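Local coordinates for [Ribosomal protein bS18]-alanine N-acetyltransferase (Escherichia coli O157:H7, PDB 5ISV) that probably transfers an acetyl group from acetyl-CoA to the N-terminal alanine of ribosomal protein bS18, as a member of the GNAT acetyltransferase family, at residues 5-8 with 9-13; 70-73 with 74-77; 88-91 with 92-96; 110-113 with 114-118. All blocks are in the same frame, centred on the assembly; numbering follows the deposited sequence. Where two conformers were deposited one is given.

Interaction 1: residues 5-8 with 9-13; sequences SSLE and TTDLP
D11 reaches back across the turn and touches both L7 and E8. Its CB lies 3.5 Å from CD1 of L7, where the two side chains slide past each other in opposite directions. The same CB comes to 3.2 Å from E8 O. The next atom, CG, stands anti to the carbonyl carbon of D11 and beside its backbone N (chi1 -59°). This torsion lays the carboxylate alongside E8. At the tip, D11 OD2 accepts the backbone N-H of E8 at 2.8 Å from E8 N, with 161° at the hydrogen. The bond uses the anti lone pair, on the side away from OD1. OD2 also touches CB of E8 at 3.3 Å. A second bond runs the other way, from D11 N to E8 O at 2.8 Å. E8 is therefore held at both its N-H and its C=O. This turn carries the chain from the edge strand 2-6 of the GNAT sheet, through the 3-10 segment 9-11, into helix 12-22. Beneath it, CD2 of L7 meets CD2 of L12 at 3.6 Å, the two side chains crossing at about a right angle. L7 is buried and also packs on M51 and I56. The side chains of E8 and D11 lie side by side, but E8 OE2 and D11 OD2 stay 5.3 Å apart.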
ATOM      1  N   SER A   5       8.343 -11.117   0.803  1.00 22.87           N
ATOM      2  CA  SER A   5       9.078 -11.130   2.055  1.00 24.73           C
ATOM      3  C   SER A   5       9.105  -9.719   2.641  1.00 25.07           C
ATOM      4  O   SER A   5       8.718  -8.769   1.978  1.00 23.76           O
ATOM      5  CB  SER A   5      10.523 -11.617   1.855  1.00 26.25           C
ATOM      6  OG  SER A   5      11.236 -10.805   0.916  1.00 28.77           O
ATOM      7  N   SER A   6       9.613  -9.609   3.862  0.50 24.88           N
ATOM      8  CA  SER A   6       9.829  -8.301   4.482  0.50 24.96           C
ATOM      9  C   SER A   6      10.764  -7.430   3.627  0.50 23.80           C
ATOM     10  O   SER A   6      11.738  -7.923   3.046  0.50 25.96           O
ATOM     11  CB  SER A   6      10.380  -8.459   5.899  0.50 28.05           C
ATOM     12  OG  SER A   6      10.681  -7.201   6.452  0.50 31.77           O
ATOM     13  N   LEU A   7      10.456  -6.140   3.534  1.00 22.84           N
ATOM     14  CA  LEU A   7      11.318  -5.179   2.905  1.00 23.68           C
ATOM     15  C   LEU A   7      12.226  -4.657   4.036  1.00 25.20           C
ATOM     16  O   LEU A   7      11.749  -3.935   4.959  1.00 27.88           O
ATOM     17  CB  LEU A   7      10.506  -4.040   2.245  1.00 22.04           C
ATOM     18  CG  LEU A   7      11.302  -2.919   1.555  1.00 23.90           C
ATOM     19  CD1 LEU A   7      11.749  -3.331   0.168  1.00 24.80           C
ATOM     20  CD2 LEU A   7      10.538  -1.606   1.479  1.00 25.05           C
ATOM     21  N   GLU A   8      13.516  -4.980   3.970  1.00 28.29           N
ATOM     22  CA  GLU A   8      14.522  -4.540   4.955  1.00 31.28           C
ATOM     23  C   GLU A   8      15.172  -3.229   4.538  1.00 29.85           C
ATOM     24  O   GLU A   8      15.091  -2.819   3.387  1.00 28.32           O
ATOM     25  CB  GLU A   8      15.633  -5.595   5.089  1.00 35.38           C
ATOM     26  CG  GLU A   8      15.153  -7.027   5.332  1.00 38.73           C
ATOM     27  CD  GLU A   8      14.365  -7.184   6.621  1.00 44.07           C
ATOM     28  OE1 GLU A   8      14.601  -6.415   7.576  1.00 52.95           O
ATOM     29  OE2 GLU A   8      13.519  -8.093   6.694  1.00 54.67           O
ATOM     30  N   THR A   9      15.890  -2.590   5.466  1.00 31.03           N
ATOM     31  CA  THR A   9      16.649  -1.382   5.129  1.00 32.64           C
ATOM     32  C   THR A   9      17.582  -1.525   3.896  1.00 34.11           C
ATOM     33  O   THR A   9      17.678  -0.620   3.051  1.00 34.21           O
ATOM     34  CB  THR A   9      17.475  -0.930   6.360  1.00 37.71           C
ATOM     35  OG1 THR A   9      16.565  -0.606   7.416  1.00 42.49           O
ATOM     36  CG2 THR A   9      18.343   0.284   6.052  1.00 40.13           C
ATOM     37  N   THR A  10      18.265  -2.656   3.799  1.00 35.44           N
ATOM     38  CA  THR A  10      19.161  -2.926   2.664  1.00 39.40           C
ATOM     39  C   THR A  10      18.422  -3.199   1.349  1.00 33.80           C
ATOM     40  O   THR A  10      19.052  -3.268   0.291  1.00 37.11           O
ATOM     41  CB  THR A  10      20.070  -4.120   2.952  1.00 42.70           C
ATOM     42  OG1 THR A  10      19.258  -5.211   3.399  1.00 38.28           O
ATOM     43  CG2 THR A  10      21.098  -3.764   4.036  1.00 46.92           C
ATOM     44  N   ASP A  11      17.092  -3.335   1.428  1.00 30.46           N
ATOM     45  CA  ASP A  11      16.225  -3.420   0.263  1.00 30.63           C
ATOM     46  C   ASP A  11      15.721  -2.063  -0.235  1.00 28.93           C
ATOM     47  O   ASP A  11      15.178  -1.976  -1.335  1.00 29.08           O
ATOM     48  CB  ASP A  11      15.030  -4.337   0.532  1.00 29.43           C
ATOM     49  CG  ASP A  11      15.440  -5.745   0.910  1.00 31.63           C
ATOM     50  OD1 ASP A  11      16.314  -6.355   0.228  1.00 35.85           O
ATOM     51  OD2 ASP A  11      14.882  -6.268   1.898  1.00 33.66           O
ATOM     52  N   LEU A  12      15.946  -1.001   0.553  1.00 29.77           N
ATOM     53  CA  LEU A  12      15.397   0.306   0.183  1.00 28.36           C
ATOM     54  C   LEU A  12      16.010   0.857  -1.128  1.00 28.99           C
ATOM     55  O   LEU A  12      15.291   1.398  -1.929  1.00 32.17           O
ATOM     56  CB  LEU A  12      15.420   1.319   1.348  1.00 29.10           C
ATOM     57  CG  LEU A  12      14.509   0.959   2.533  1.00 30.95           C
ATOM     58  CD1 LEU A  12      14.758   1.954   3.651  1.00 32.87           C
ATOM     59  CD2 LEU A  12      13.027   0.970   2.146  1.00 32.62           C
ATOM     60  N   PRO A  13      17.308   0.628  -1.407  1.00 31.73           N
ATOM     61  CA  PRO A  13      17.789   1.094  -2.725  1.00 32.48           C
ATOM     62  C   PRO A  13      17.050   0.438  -3.929  1.00 29.78           C
ATOM     63  O   PRO A  13      16.733   1.111  -4.910  1.00 29.07           O
ATOM     64  CB  PRO A  13      19.278   0.729  -2.704  1.00 34.85           C
ATOM     65  CG  PRO A  13      19.615   0.621  -1.272  1.00 37.17           C
ATOM     66  CD  PRO A  13      18.409   0.085  -0.587  1.00 34.14           C
TER

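Interaction 2: residues 70-73 with 74-77; sequences AVDP and DYQR
D72 has its CG anti to the backbone N (chi1 -175°), which brings the carboxylate alongside D74, within reach of its N-H. Y75 has its CG anti to its own carbonyl carbon (chi1 -53°), which sets the ring beside D72. OD1 of D72 accepts the N-H of D74 at 3.0 Å from D74 N, nearly straight at 160°. The donor comes on the anti side, somewhat out of the carboxylate plane. This is an Asx turn. The backbone adds a second bond, from Y75 N to D72 O at 2.9 Å. At the ring of Y75, CB of D72 lies near the ring plane, 3.6 Å from CD1. The carboxylate and the ring stand close to perpendicular. The turn follows strand 63-71 and leads toward helix 80-94. In GNAT enzymes the acetyl-CoA signature Q/R-x-x-G-x-G/A begins here, at Q76, and runs on into helix 80-94. A70 and V71, at the strand end, are predicted to bind acetyl-CoA. The extended side chain of Q76 passes beside P73, with Q76 CG 3.7 Å from P73 O. A water lies 2.9 Å from V71 O and 3.0 Å from Q76 OE1, and can bridge them, though it has other acceptors nearby. D72 OD1 and D74 OD2 are 3.9 Å apart, like charges if both are ionised. R21 probably offsets this: it forms a salt bridge with D72 OD2 and a weak, long ion pair with D74.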
ATOM      1  N   ALA A  70       4.144   0.316  -5.294  1.00 16.16           N
ATOM      2  CA  ALA A  70       4.559   0.443  -6.702  1.00 16.45           C
ATOM      3  C   ALA A  70       4.894  -0.914  -7.251  1.00 17.56           C
ATOM      4  O   ALA A  70       5.366  -1.798  -6.531  1.00 18.49           O
ATOM      5  CB  ALA A  70       5.768   1.369  -6.895  1.00 17.72           C
ATOM      6  N   VAL A  71       4.620  -1.031  -8.542  0.50 16.96           N
ATOM      7  CA  VAL A  71       5.075  -2.198  -9.341  0.50 17.56           C
ATOM      8  C   VAL A  71       5.969  -1.683 -10.456  0.50 18.40           C
ATOM      9  O   VAL A  71       5.615  -0.747 -11.165  0.50 19.80           O
ATOM     10  CB  VAL A  71       3.891  -3.027  -9.900  0.50 18.15           C
ATOM     11  CG1 VAL A  71       4.388  -4.106 -10.863  0.50 17.76           C
ATOM     12  CG2 VAL A  71       3.126  -3.723  -8.781  0.50 19.66           C
ATOM     13  N   ASP A  72       7.123  -2.331 -10.635  1.00 19.29           N
ATOM     14  CA  ASP A  72       8.041  -1.934 -11.679  1.00 21.41           C
ATOM     15  C   ASP A  72       7.351  -2.063 -13.052  1.00 21.49           C
ATOM     16  O   ASP A  72       6.629  -3.035 -13.267  1.00 23.49           O
ATOM     17  CB  ASP A  72       9.282  -2.821 -11.620  1.00 23.61           C
ATOM     18  CG  ASP A  72      10.322  -2.394 -12.583  1.00 27.08           C
ATOM     19  OD1 ASP A  72      10.188  -2.654 -13.804  1.00 27.49           O
ATOM     20  OD2 ASP A  72      11.245  -1.701 -12.114  1.00 33.95           O
ATOM     21  N   PRO A  73       7.510  -1.072 -13.949  1.00 22.25           N
ATOM     22  CA  PRO A  73       6.743  -1.139 -15.214  1.00 25.81           C
ATOM     23  C   PRO A  73       6.985  -2.369 -16.105  1.00 28.47           C
ATOM     24  O   PRO A  73       6.119  -2.688 -16.919  1.00 30.44           O
ATOM     25  CB  PRO A  73       7.125   0.148 -15.966  1.00 31.08           C
ATOM     26  CG  PRO A  73       8.284   0.728 -15.234  1.00 29.91           C
ATOM     27  CD  PRO A  73       8.266   0.191 -13.831  1.00 25.86           C
ATOM     28  N   ASP A  74       8.108  -3.067 -15.914  1.00 27.19           N
ATOM     29  CA  ASP A  74       8.383  -4.345 -16.604  1.00 29.32           C
ATOM     30  C   ASP A  74       7.502  -5.487 -16.127  1.00 29.42           C
ATOM     31  O   ASP A  74       7.515  -6.567 -16.735  1.00 31.85           O
ATOM     32  CB  ASP A  74       9.830  -4.779 -16.369  1.00 35.18           C
ATOM     33  CG  ASP A  74      10.823  -3.986 -17.175  1.00 41.89           C
ATOM     34  OD1 ASP A  74      10.427  -3.191 -18.061  1.00 41.66           O
ATOM     35  OD2 ASP A  74      12.029  -4.188 -16.929  1.00 47.73           O
ATOM     36  N   TYR A  75       6.766  -5.278 -15.038  1.00 26.85           N
ATOM     37  CA  TYR A  75       5.990  -6.290 -14.373  1.00 24.97           C
ATOM     38  C   TYR A  75       4.490  -5.931 -14.237  1.00 24.55           C
ATOM     39  O   TYR A  75       3.795  -6.560 -13.452  1.00 26.76           O
ATOM     40  CB  TYR A  75       6.669  -6.670 -13.045  1.00 27.84           C
ATOM     41  CG  TYR A  75       8.174  -7.089 -13.146  1.00 31.40           C
ATOM     42  CD1 TYR A  75       9.214  -6.151 -13.067  1.00 38.38           C
ATOM     43  CD2 TYR A  75       8.537  -8.417 -13.243  1.00 33.89           C
ATOM     44  CE1 TYR A  75      10.568  -6.520 -13.125  1.00 37.88           C
ATOM     45  CE2 TYR A  75       9.881  -8.804 -13.296  1.00 38.09           C
ATOM     46  CZ  TYR A  75      10.909  -7.864 -13.222  1.00 36.25           C
ATOM     47  OH  TYR A  75      12.254  -8.358 -13.326  1.00 39.04           O
ATOM     48  N   GLN A  76       3.992  -5.025 -15.086  1.00 22.11           N
ATOM     49  CA  GLN A  76       2.577  -4.605 -15.047  1.00 23.85           C
ATOM     50  C   GLN A  76       1.602  -5.677 -15.593  1.00 21.33           C
ATOM     51  O   GLN A  76       1.936  -6.451 -16.469  1.00 28.43           O
ATOM     52  CB  GLN A  76       2.375  -3.345 -15.849  1.00 25.11           C
ATOM     53  CG  GLN A  76       2.909  -2.104 -15.140  1.00 26.89           C
ATOM     54  CD  GLN A  76       2.877  -0.813 -15.947  1.00 31.13           C
ATOM     55  OE1 GLN A  76       3.006   0.274 -15.355  1.00 34.59           O
ATOM     56  NE2 GLN A  76       2.749  -0.892 -17.285  1.00 36.01           N
ATOM     57  N   ARG A  77       0.385  -5.674 -15.064  1.00 22.47           N
ATOM     58  CA  ARG A  77      -0.717  -6.562 -15.454  1.00 22.18           C
ATOM     59  C   ARG A  77      -0.415  -8.028 -15.164  1.00 22.86           C
ATOM     60  O   ARG A  77      -1.018  -8.919 -15.780  1.00 25.48           O
ATOM     61  CB  ARG A  77      -1.181  -6.310 -16.906  1.00 24.24           C
ATOM     62  CG  ARG A  77      -1.624  -4.871 -17.229  1.00 25.26           C
ATOM     63  CD  ARG A  77      -2.235  -4.757 -18.631  1.00 25.29           C
ATOM     64  NE  ARG A  77      -1.400  -5.278 -19.762  1.00 27.37           N
ATOM     65  CZ  ARG A  77      -0.563  -4.519 -20.480  1.00 32.70           C
ATOM     66  NH1 ARG A  77      -0.369  -3.224 -20.194  1.00 37.93           N
ATOM     67  NH2 ARG A  77       0.110  -5.031 -21.497  1.00 37.19           N
TER
HETATM   68  O   HOH W   1       3.543   0.861 -12.468  1.00 32.64           O

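Interaction 3: residues 88-91 with 92-96; sequences LIDE and LEKRG
A salt-bridge network at the C-terminal end of helix 80-94 joins E91 to K94 and R95. E91 is modelled in two conformers, and the network holds for the one described. Its CG is anti to the backbone N (chi1 -174°), and a bend at chi2 then turns the carboxylate toward R95. E91 OE2 takes the N-H of R95 NE at 2.9 Å, with 164° at the hydrogen. OE2 lies in the guanidinium plane, at its edge. The carboxylate and guanidinium planes are 88° apart. The other oxygen, E91 OE1, makes a long salt bridge of 3.8 Å to K94 NZ. K94 crosses E91 at about a right angle, and its CE touches D90 OD2 at 3.4 Å. K94 NZ may also feel the charge of D90, at a longer distance. On the buried side, CD1 of L88 meets CD1 of L92 at 3.9 Å, and both leucines pack on L100 of strand 99-105. Main-chain bonds from L92, E93, K94 and R95 back to the residues four earlier hold the turn. Beyond R95, G96 has a positive phi and two bonds run back into the last turn, one of them from G96 N to E93 O at 3.0 Å. This is a Schellman motif, here closing the helix of the beta-alpha-beta unit formed by strand 63-71, helix 80-94 and strand 99-105.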
ATOM      1  N   LEU A  88      -0.385  -8.438   2.427  1.00 20.61           N
ATOM      2  CA  LEU A  88      -0.505  -7.402   3.470  1.00 19.38           C
ATOM      3  C   LEU A  88      -1.798  -7.534   4.265  1.00 18.85           C
ATOM      4  O   LEU A  88      -1.764  -7.589   5.487  1.00 21.07           O
ATOM      5  CB  LEU A  88      -0.361  -6.038   2.815  1.00 19.57           C
ATOM      6  CG  LEU A  88      -0.673  -4.847   3.731  1.00 18.85           C
ATOM      7  CD1 LEU A  88       0.334  -4.812   4.887  1.00 18.43           C
ATOM      8  CD2 LEU A  88      -0.638  -3.579   2.909  1.00 20.22           C
ATOM      9  N   ILE A  89      -2.898  -7.631   3.556  1.00 20.26           N
ATOM     10  CA  ILE A  89      -4.216  -7.760   4.177  1.00 20.30           C
ATOM     11  C   ILE A  89      -4.280  -8.995   5.079  1.00 21.39           C
ATOM     12  O   ILE A  89      -4.735  -8.921   6.233  1.00 23.97           O
ATOM     13  CB  ILE A  89      -5.346  -7.719   3.155  1.00 21.43           C
ATOM     14  CG1 ILE A  89      -5.396  -6.333   2.460  1.00 22.36           C
ATOM     15  CG2 ILE A  89      -6.686  -8.142   3.785  1.00 24.05           C
ATOM     16  CD1 ILE A  89      -6.178  -6.214   1.169  1.00 22.21           C
ATOM     17  N   ASP A  90      -3.812 -10.142   4.553  1.00 22.33           N
ATOM     18  CA  ASP A  90      -3.772 -11.345   5.347  1.00 24.00           C
ATOM     19  C   ASP A  90      -2.936 -11.224   6.641  1.00 22.96           C
ATOM     20  O   ASP A  90      -3.359 -11.665   7.719  1.00 25.29           O
ATOM     21  CB  ASP A  90      -3.307 -12.562   4.515  1.00 27.87           C
ATOM     22  CG  ASP A  90      -3.786 -13.843   5.112  1.00 35.90           C
ATOM     23  OD1 ASP A  90      -5.022 -13.981   5.262  1.00 41.92           O
ATOM     24  OD2 ASP A  90      -2.944 -14.687   5.472  1.00 46.81           O
ATOM     25  N   GLU A  91      -1.750 -10.636   6.520  0.50 22.81           N
ATOM     26  CA  GLU A  91      -0.895 -10.437   7.671  0.50 23.72           C
ATOM     27  C   GLU A  91      -1.550  -9.484   8.681  0.50 21.92           C
ATOM     28  O   GLU A  91      -1.553  -9.756   9.879  0.50 23.91           O
ATOM     29  CB  GLU A  91       0.450  -9.870   7.259  0.50 25.62           C
ATOM     30  CG  GLU A  91       1.405  -9.804   8.429  0.50 29.78           C
ATOM     31  CD  GLU A  91       1.506 -11.112   9.199  0.50 32.06           C
ATOM     32  OE1 GLU A  91       1.752 -12.182   8.581  0.50 37.12           O
ATOM     33  OE2 GLU A  91       1.366 -11.059  10.438  0.50 33.26           O
ATOM     34  N   LEU A  92      -2.134  -8.397   8.194  1.00 21.32           N
ATOM     35  CA  LEU A  92      -2.867  -7.495   9.088  1.00 20.16           C
ATOM     36  C   LEU A  92      -4.032  -8.177   9.803  1.00 21.66           C
ATOM     37  O   LEU A  92      -4.201  -8.003  11.007  1.00 23.53           O
ATOM     38  CB  LEU A  92      -3.329  -6.274   8.341  1.00 21.64           C
ATOM     39  CG  LEU A  92      -2.308  -5.337   7.738  1.00 19.90           C
ATOM     40  CD1 LEU A  92      -2.977  -4.355   6.817  1.00 18.86           C
ATOM     41  CD2 LEU A  92      -1.448  -4.627   8.772  1.00 19.79           C
ATOM     42  N   GLU A  93      -4.763  -9.040   9.089  1.00 22.81           N
ATOM     43  CA  GLU A  93      -5.855  -9.785   9.681  1.00 24.32           C
ATOM     44  C   GLU A  93      -5.333 -10.719  10.784  1.00 22.91           C
ATOM     45  O   GLU A  93      -5.907 -10.823  11.859  1.00 26.51           O
ATOM     46  CB  GLU A  93      -6.635 -10.549   8.595  1.00 26.29           C
ATOM     47  CG  GLU A  93      -8.023 -11.013   9.016  1.00 31.88           C
ATOM     48  CD  GLU A  93      -8.052 -12.325   9.757  1.00 34.23           C
ATOM     49  OE1 GLU A  93      -7.010 -13.016   9.852  1.00 33.06           O
ATOM     50  OE2 GLU A  93      -9.123 -12.681  10.257  1.00 38.46           O
ATOM     51  N   LYS A  94      -4.229 -11.433  10.517  1.00 23.19           N
ATOM     52  CA  LYS A  94      -3.630 -12.278  11.555  1.00 27.57           C
ATOM     53  C   LYS A  94      -3.285 -11.530  12.844  1.00 27.74           C
ATOM     54  O   LYS A  94      -3.353 -12.088  13.933  1.00 31.23           O
ATOM     55  CB  LYS A  94      -2.367 -12.985  11.014  1.00 27.83           C
ATOM     56  CG  LYS A  94      -2.694 -14.111  10.041  1.00 32.28           C
ATOM     57  CD  LYS A  94      -1.493 -14.970   9.657  1.00 38.01           C
ATOM     58  CE  LYS A  94      -0.986 -14.656   8.267  1.00 42.75           C
ATOM     59  NZ  LYS A  94       0.152 -15.549   7.901  1.00 49.40           N
ATOM     60  N   ARG A  95      -2.912 -10.262  12.695  1.00 27.62           N
ATOM     61  CA  ARG A  95      -2.519  -9.390  13.810  1.00 26.31           C
ATOM     62  C   ARG A  95      -3.700  -8.676  14.470  1.00 25.88           C
ATOM     63  O   ARG A  95      -3.509  -7.916  15.434  1.00 30.05           O
ATOM     64  CB  ARG A  95      -1.502  -8.361  13.314  1.00 26.35           C
ATOM     65  CG  ARG A  95      -0.140  -8.946  13.019  1.00 28.05           C
ATOM     66  CD  ARG A  95       0.710  -7.972  12.215  1.00 30.54           C
ATOM     67  NE  ARG A  95       1.992  -8.609  11.884  1.00 31.22           N
ATOM     68  CZ  ARG A  95       3.193  -8.156  12.211  1.00 33.38           C
ATOM     69  NH1 ARG A  95       3.351  -7.009  12.880  1.00 40.29           N
ATOM     70  NH2 ARG A  95       4.260  -8.875  11.872  1.00 39.81           N
ATOM     71  N   GLY A  96      -4.911  -8.900  13.963  1.00 25.63           N
ATOM     72  CA  GLY A  96      -6.103  -8.302  14.550  1.00 25.04           C
ATOM     73  C   GLY A  96      -6.295  -6.848  14.182  1.00 26.02           C
ATOM     74  O   GLY A  96      -7.097  -6.157  14.801  1.00 28.68           O
TER
HETATM   75  O   HOH W   2      -5.304 -13.902   8.083  1.00 44.49           O

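Interaction 4: residues 110-113 with 114-118; sequences AAIA and LYESL
Four N-H groups of residues 114-117 are satisfied by carbonyls one turn earlier. L114 N bonds A110 O, Y115 N bonds A111 O, E116 N bonds I112 O, and S117 N bonds A113 O, all at 2.9 to 3.1 Å. L114 O accepts twice, from S117 OG at 2.7 Å and from L118 N at 3.2 Å. The hydroxyl of S117 reaches it because OG stands between the backbone N and the carbonyl carbon (chi1 81°). S117 OG gives its proton to L114 O and is itself hydrogen-bonded to NH2 of R82 in helix 80-94, so both its donor and acceptor roles are used. Upstream, A111 N is bonded to OD1 of N108, which is predicted to bind acetyl-CoA. These bonds build helix 109-117 of the GNAT fold, which carries the predicted proton donor Y115. A111 O lies obliquely to the Y115 ring, 3.3 Å from CD2, and CE2 is near A111 CB. The ring is buried against L85 and L102, and it meets the ring of F120 at a steep angle. E116 extends back along the outside of the helix. Its CG lies 3.2 Å from I112 O, and its OE2 comes close to CG2 of I112.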
ATOM      1  N   ALA A 110      -8.312   2.756 -12.793  1.00 23.49           N
ATOM      2  CA  ALA A 110      -7.946   1.343 -12.750  1.00 25.37           C
ATOM      3  C   ALA A 110      -7.540   0.857 -11.337  1.00 24.39           C
ATOM      4  O   ALA A 110      -7.974  -0.217 -10.916  1.00 26.68           O
ATOM      5  CB  ALA A 110      -6.839   1.086 -13.772  1.00 27.42           C
ATOM      6  N   ALA A 111      -6.703   1.621 -10.622  1.00 22.93           N
ATOM      7  CA  ALA A 111      -6.321   1.251  -9.281  1.00 23.46           C
ATOM      8  C   ALA A 111      -7.552   1.319  -8.365  1.00 23.24           C
ATOM      9  O   ALA A 111      -7.752   0.432  -7.570  1.00 22.52           O
ATOM     10  CB  ALA A 111      -5.186   2.114  -8.727  1.00 22.90           C
ATOM     11  N   ILE A 112      -8.394   2.347  -8.525  1.00 21.81           N
ATOM     12  CA  ILE A 112      -9.626   2.471  -7.694  1.00 22.89           C
ATOM     13  C   ILE A 112     -10.527   1.228  -7.867  1.00 23.37           C
ATOM     14  O   ILE A 112     -10.988   0.631  -6.901  1.00 25.05           O
ATOM     15  CB  ILE A 112     -10.375   3.828  -7.960  1.00 23.05           C
ATOM     16  CG1 ILE A 112      -9.501   4.995  -7.500  1.00 23.16           C
ATOM     17  CG2 ILE A 112     -11.782   3.828  -7.341  1.00 24.69           C
ATOM     18  CD1 ILE A 112      -9.946   6.355  -8.006  1.00 25.80           C
ATOM     19  N   ALA A 113     -10.758   0.833  -9.112  1.00 26.09           N
ATOM     20  CA  ALA A 113     -11.557  -0.349  -9.430  1.00 26.46           C
ATOM     21  C   ALA A 113     -10.974  -1.614  -8.747  1.00 26.62           C
ATOM     22  O   ALA A 113     -11.697  -2.377  -8.119  1.00 25.69           O
ATOM     23  CB  ALA A 113     -11.594  -0.502 -10.931  1.00 27.08           C
ATOM     24  N   LEU A 114      -9.657  -1.799  -8.840  1.00 25.09           N
ATOM     25  CA  LEU A 114      -8.982  -2.915  -8.179  1.00 24.62           C
ATOM     26  C   LEU A 114      -9.213  -2.884  -6.658  1.00 23.03           C
ATOM     27  O   LEU A 114      -9.558  -3.900  -6.050  1.00 23.85           O
ATOM     28  CB  LEU A 114      -7.481  -2.894  -8.500  1.00 26.82           C
ATOM     29  CG  LEU A 114      -6.584  -4.050  -8.072  1.00 33.34           C
ATOM     30  CD1 LEU A 114      -5.349  -4.150  -8.976  1.00 34.56           C
ATOM     31  CD2 LEU A 114      -6.126  -4.024  -6.639  1.00 31.96           C
ATOM     32  N   TYR A 115      -9.016  -1.708  -6.032  1.00 20.56           N
ATOM     33  CA  TYR A 115      -9.196  -1.587  -4.591  1.00 19.08           C
ATOM     34  C   TYR A 115     -10.639  -1.903  -4.210  1.00 19.67           C
ATOM     35  O   TYR A 115     -10.877  -2.593  -3.204  1.00 20.45           O
ATOM     36  CB  TYR A 115      -8.714  -0.208  -4.072  1.00 19.65           C
ATOM     37  CG  TYR A 115      -7.181  -0.035  -4.147  1.00 21.94           C
ATOM     38  CD1 TYR A 115      -6.320  -1.039  -3.806  1.00 30.45           C
ATOM     39  CD2 TYR A 115      -6.607   1.185  -4.553  1.00 21.86           C
ATOM     40  CE1 TYR A 115      -4.962  -0.845  -3.864  1.00 33.98           C
ATOM     41  CE2 TYR A 115      -5.245   1.382  -4.607  1.00 22.34           C
ATOM     42  CZ  TYR A 115      -4.413   0.343  -4.277  1.00 24.96           C
ATOM     43  OH  TYR A 115      -3.030   0.390  -4.339  1.00 29.58           O
ATOM     44  N   GLU A 116     -11.598  -1.447  -5.014  1.00 22.08           N
ATOM     45  CA  GLU A 116     -13.000  -1.733  -4.691  1.00 24.23           C
ATOM     46  C   GLU A 116     -13.217  -3.241  -4.705  1.00 24.50           C
ATOM     47  O   GLU A 116     -13.927  -3.784  -3.862  1.00 26.85           O
ATOM     48  CB  GLU A 116     -13.931  -1.129  -5.683  1.00 28.26           C
ATOM     49  CG  GLU A 116     -13.987   0.358  -5.805  1.00 31.12           C
ATOM     50  CD  GLU A 116     -14.794   0.769  -7.042  1.00 34.69           C
ATOM     51  OE1 GLU A 116     -15.018  -0.059  -8.019  1.00 38.53           O
ATOM     52  OE2 GLU A 116     -15.218   1.927  -7.028  1.00 39.22           O
ATOM     53  N   SER A 117     -12.614  -3.930  -5.674  1.00 25.17           N
ATOM     54  CA  SER A 117     -12.786  -5.400  -5.779  1.00 25.91           C
ATOM     55  C   SER A 117     -12.174  -6.151  -4.586  1.00 25.66           C
ATOM     56  O   SER A 117     -12.560  -7.297  -4.296  1.00 28.72           O
ATOM     57  CB  SER A 117     -12.225  -5.908  -7.105  1.00 28.29           C
ATOM     58  OG  SER A 117     -10.820  -6.069  -7.041  1.00 27.75           O
ATOM     59  N   LEU A 118     -11.205  -5.526  -3.900  1.00 24.03           N
ATOM     60  CA  LEU A 118     -10.650  -6.072  -2.679  1.00 24.88           C
ATOM     61  C   LEU A 118     -11.423  -5.746  -1.408  1.00 23.70           C
ATOM     62  O   LEU A 118     -11.043  -6.202  -0.333  1.00 26.66           O
ATOM     63  CB  LEU A 118      -9.191  -5.638  -2.511  1.00 22.48           C
ATOM     64  CG  LEU A 118      -8.198  -6.110  -3.562  1.00 24.97           C
ATOM     65  CD1 LEU A 118      -6.844  -5.454  -3.384  1.00 26.17           C
ATOM     66  CD2 LEU A 118      -8.052  -7.623  -3.519  1.00 28.31           C
TER

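In the fold
The four contacts come in series along the chain. Interaction 1 turns from edge strand 2-6 into helix 12-22. Interaction 2 leaves strand 63-71, a central strand of the same mixed sheet; the centres of interactions 1 and 2 are about 18 Å apart. Interaction 3 closes helix 80-94, which follows that strand, about 24 Å from interaction 2 centre to centre. Interaction 4 lies on helix 109-117. Its centre is about 16 Å from that of interaction 2 and about 19 Å from that of interaction 3, with nearest atoms about 7 Å and 5 Å away. Interactions 1 and 4 sit on opposite sides of the chain's centre. Interactions 2 and 4 contain predicted acetyl-CoA and active-site residues, so both probably border the reaction site.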